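Local coordinates for glucose-1-phosphate thymidylyltransferase (Bacillus anthracis, PDB 4ECM), which catalyses the transfer of a thymidylyl group from dTTP to glucose 1-phosphate, giving dTDP-glucose and pyrophosphate, an early step toward dTDP-L-rhamnose, at residues Gln158-Pro163 / Ser189-Gly194. Numbering follows the deposited sequence.
With DAU (2'deoxy-thymidine-5'-diphospho-alpha-D-glucose), chain B.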
loop_
_atom_site.group_PDB
_atom_site.type_symbol
_atom_site.label_atom_id
_atom_site.label_comp_id
_atom_site.label_asym_id
_atom_site.label_seq_id
_atom_site.Cartn_x
_atom_site.Cartn_y
_atom_site.Cartn_z
ATOM N N GLN A 158 29.429 16.403 17.707
ATOM C CA GLN A 158 28.709 16.463 18.965
ATOM C C GLN A 158 29.438 15.661 20.005
ATOM O O GLN A 158 29.763 14.502 19.782
ATOM C CB GLN A 158 27.312 15.880 18.843
ATOM C CG GLN A 158 26.269 16.888 18.505
ATOM C CD GLN A 158 25.877 17.768 19.700
ATOM O OE1 GLN A 158 25.411 18.874 19.525
ATOM N NE2 GLN A 158 26.044 17.257 20.891
ATOM N N SER A 159 29.691 16.285 21.150
ATOM C CA SER A 159 30.320 15.600 22.265
ATOM C C SER A 159 29.229 14.732 22.872
ATOM O O SER A 159 28.141 15.223 23.150
ATOM C CB SER A 159 30.851 16.598 23.284
ATOM O OG SER A 159 31.514 15.915 24.334
ATOM N N VAL A 160 29.496 13.440 23.023
ATOM C CA VAL A 160 28.504 12.501 23.557
ATOM C C VAL A 160 29.041 11.607 24.665
ATOM O O VAL A 160 30.256 11.445 24.821
ATOM C CB VAL A 160 27.943 11.576 22.431
ATOM C CG1 VAL A 160 27.241 12.406 21.314
ATOM C CG2 VAL A 160 29.042 10.702 21.833
ATOM N N ASP A 161 28.109 11.015 25.412
ATOM C CA ASP A 161 28.425 10.132 26.528
ATOM C C ASP A 161 28.853 8.735 26.084
ATOM O O ASP A 161 29.606 8.046 26.790
ATOM C CB ASP A 161 27.192 9.992 27.442
ATOM C CG ASP A 161 26.779 11.308 28.073
ATOM O OD1 ASP A 161 27.673 12.142 28.366
ATOM O OD2 ASP A 161 25.560 11.508 28.279
ATOM N N ASP A 162 28.386 8.337 24.907
ATOM C CA ASP A 162 28.600 6.993 24.379
ATOM C C ASP A 162 29.181 7.021 22.973
ATOM O O ASP A 162 28.528 6.586 22.025
ATOM C CB ASP A 162 27.249 6.255 24.389
ATOM C CG ASP A 162 26.086 7.091 23.775
ATOM O OD1 ASP A 162 26.302 8.229 23.298
ATOM O OD2 ASP A 162 24.936 6.592 23.773
ATOM N N PRO A 163 30.425 7.520 22.829
ATOM C CA PRO A 163 31.022 7.664 21.492
ATOM C C PRO A 163 31.241 6.357 20.733
ATOM O O PRO A 163 31.347 6.369 19.494
ATOM C CB PRO A 163 32.371 8.351 21.777
ATOM C CG PRO A 163 32.663 8.055 23.221
ATOM C CD PRO A 163 31.329 8.003 23.891
ATOM N N SER A 189 35.357 11.848 22.756
ATOM C CA SER A 189 33.902 11.743 22.821
ATOM C C SER A 189 33.222 12.596 21.721
ATOM O O SER A 189 32.016 12.868 21.788
ATOM C CB SER A 189 33.389 12.116 24.213
ATOM O OG SER A 189 33.713 13.440 24.525
ATOM N N TYR A 190 33.993 12.989 20.707
ATOM C CA TYR A 190 33.448 13.762 19.588
ATOM C C TYR A 190 32.819 12.870 18.524
ATOM O O TYR A 190 33.527 12.305 17.705
ATOM C CB TYR A 190 34.532 14.587 18.905
ATOM C CG TYR A 190 35.122 15.707 19.739
ATOM C CD1 TYR A 190 34.388 16.861 20.034
ATOM C CD2 TYR A 190 36.443 15.642 20.174
ATOM C CE1 TYR A 190 34.960 17.914 20.794
ATOM C CE2 TYR A 190 37.020 16.675 20.920
ATOM C CZ TYR A 190 36.287 17.804 21.231
ATOM O OH TYR A 190 36.911 18.811 21.966
ATOM N N ALA A 191 31.495 12.742 18.540
ATOM C CA ALA A 191 30.793 11.959 17.537
ATOM C C ALA A 191 30.658 12.758 16.256
ATOM O O ALA A 191 30.328 13.943 16.294
ATOM C CB ALA A 191 29.396 11.560 18.043
ATOM N N VAL A 192 30.926 12.118 15.118
ATOM C CA VAL A 192 30.751 12.756 13.813
ATOM C C VAL A 192 29.296 12.467 13.436
ATOM O O VAL A 192 28.933 11.334 13.093
ATOM C CB VAL A 192 31.744 12.217 12.757
ATOM C CG1 VAL A 192 31.518 12.886 11.392
ATOM C CG2 VAL A 192 33.172 12.442 13.207
ATOM N N THR A 193 28.464 13.495 13.531
ATOM C CA THR A 193 27.041 13.351 13.281
ATOM C C THR A 193 26.741 13.040 11.834
ATOM O O THR A 193 27.599 13.192 10.967
ATOM C CB THR A 193 26.277 14.626 13.616
ATOM O OG1 THR A 193 26.676 15.664 12.716
ATOM C CG2 THR A 193 26.537 15.045 15.052
ATOM N N GLY A 194 25.487 12.640 11.592
ATOM C CA GLY A 194 25.006 12.301 10.270
ATOM C C GLY A 194 24.522 13.479 9.436
ATOM O O GLY A 194 23.484 13.384 8.765
HETATM O O6 DAU B . 23.955 8.754 13.604
HETATM C C6 DAU B . 25.302 9.160 13.351
HETATM C C5 DAU B . 26.111 7.968 12.861
HETATM O O5 DAU B . 25.446 7.443 11.716
HETATM C C4 DAU B . 27.553 8.361 12.521
HETATM O O4 DAU B . 28.245 8.804 13.683
HETATM C C3 DAU B . 28.336 7.207 11.901
HETATM O O3 DAU B . 29.634 7.691 11.497
HETATM C C2 DAU B . 27.543 6.679 10.700
HETATM O O2 DAU B . 28.176 5.517 10.134
HETATM C C1 DAU B . 26.111 6.338 11.092
HETATM O O1 DAU B . 26.126 5.221 11.974
HETATM P P2 DAU B . 24.823 4.282 12.141
HETATM O O3P DAU B . 23.779 4.962 12.994
HETATM O O4P DAU B . 25.326 2.909 12.489
HETATM O OPP DAU B . 24.224 4.266 10.639
HETATM P P DAU B . 22.878 3.471 10.263
HETATM O O1P DAU B . 21.946 3.483 11.451
HETATM O O2P DAU B . 23.268 2.189 9.620
HETATM O "O5'" DAU B . 22.212 4.426 9.147
HETATM C "C5'" DAU B . 21.667 5.669 9.538
HETATM C "C4'" DAU B . 20.715 6.286 8.513
HETATM O "O4'" DAU B . 21.164 6.181 7.163
HETATM C "C3'" DAU B . 19.316 5.715 8.582
HETATM O "O3'" DAU B . 18.452 6.843 8.750
HETATM C "C2'" DAU B . 19.074 5.046 7.250
HETATM C "C1'" DAU B . 20.162 5.608 6.347
HETATM N N11 DAU B . 20.906 4.625 5.541
HETATM C C61 DAU B . 21.588 3.582 6.220
HETATM C C51 DAU B . 22.011 2.458 5.541
HETATM C C5A DAU B . 22.833 1.405 6.256
HETATM C C21 DAU B . 20.484 4.391 4.219
HETATM O O21 DAU B . 19.772 5.345 3.602
HETATM N N31 DAU B . 20.885 3.300 3.520
HETATM C C41 DAU B . 21.620 2.325 4.115
HETATM O O41 DAU B . 21.995 1.234 3.410
HETATM O O HOH W 1 34.157 15.675 22.999
HETATM O O HOH W 2 31.154 14.405 26.239
#
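In the modelled conformer, one of two, Ser159 carries its hydroxyl trans to the main-chain nitrogen (chi1 -177°), while Ser189 turns OG between its own N and C (chi1 62°); with Ser159 so placed, the two hydroxyls end up 3.3 Å apart, OG to OG. One water lies 2.7 Å from Ser189 OG and, for that conformer, is hydrogen-bonded to Ser159 OG as well; it also sits over the centre of one face of the Tyr190 ring.

Next to these hydroxyls the backbones pair as antiparallel strands. Gln158 and Ala191 form the hydrogen-bonded pair, with Gln158 N to Ala191 O at 3.0 Å and Ala191 N to Gln158 O at 2.8 Å. Ser159 faces Tyr190 as the non-hydrogen-bonded pair. Just past the strand end, Val160 N reaches Ser189 O at 2.9 Å, and that same carbonyl takes a CA-H contact from Ser159.

Ala191 and Gln158 point to the face opposite Ser159 and Tyr190; there both methyls of Val160, just past the strand, lie against Ala191, CG2 3.9 Å from CB. Farther along, Thr193 CG2 meets Gln158 CG at 3.9 Å, while Thr193 OG1 is hydrogen-bonded to Leu156 O; Trp241 packs on Gln158, Val160 and Thr193. After the turn, Pro163 lays CB and CG against Ser189 CA.

This pairing joins strands 153-159 and 190-198 in the central mixed sheet of the nucleotidyltransferase fold. Val192 O accepts a 2.7 Å hydrogen bond from O4 of the dTDP-glucose. Val192 pairs through its backbone with Gly167, and the main-chain bonds of Ala191 to Gln158 and of Thr193 to Leu156 flank it, consistent with a steady position for the carbonyl that meets the sugar.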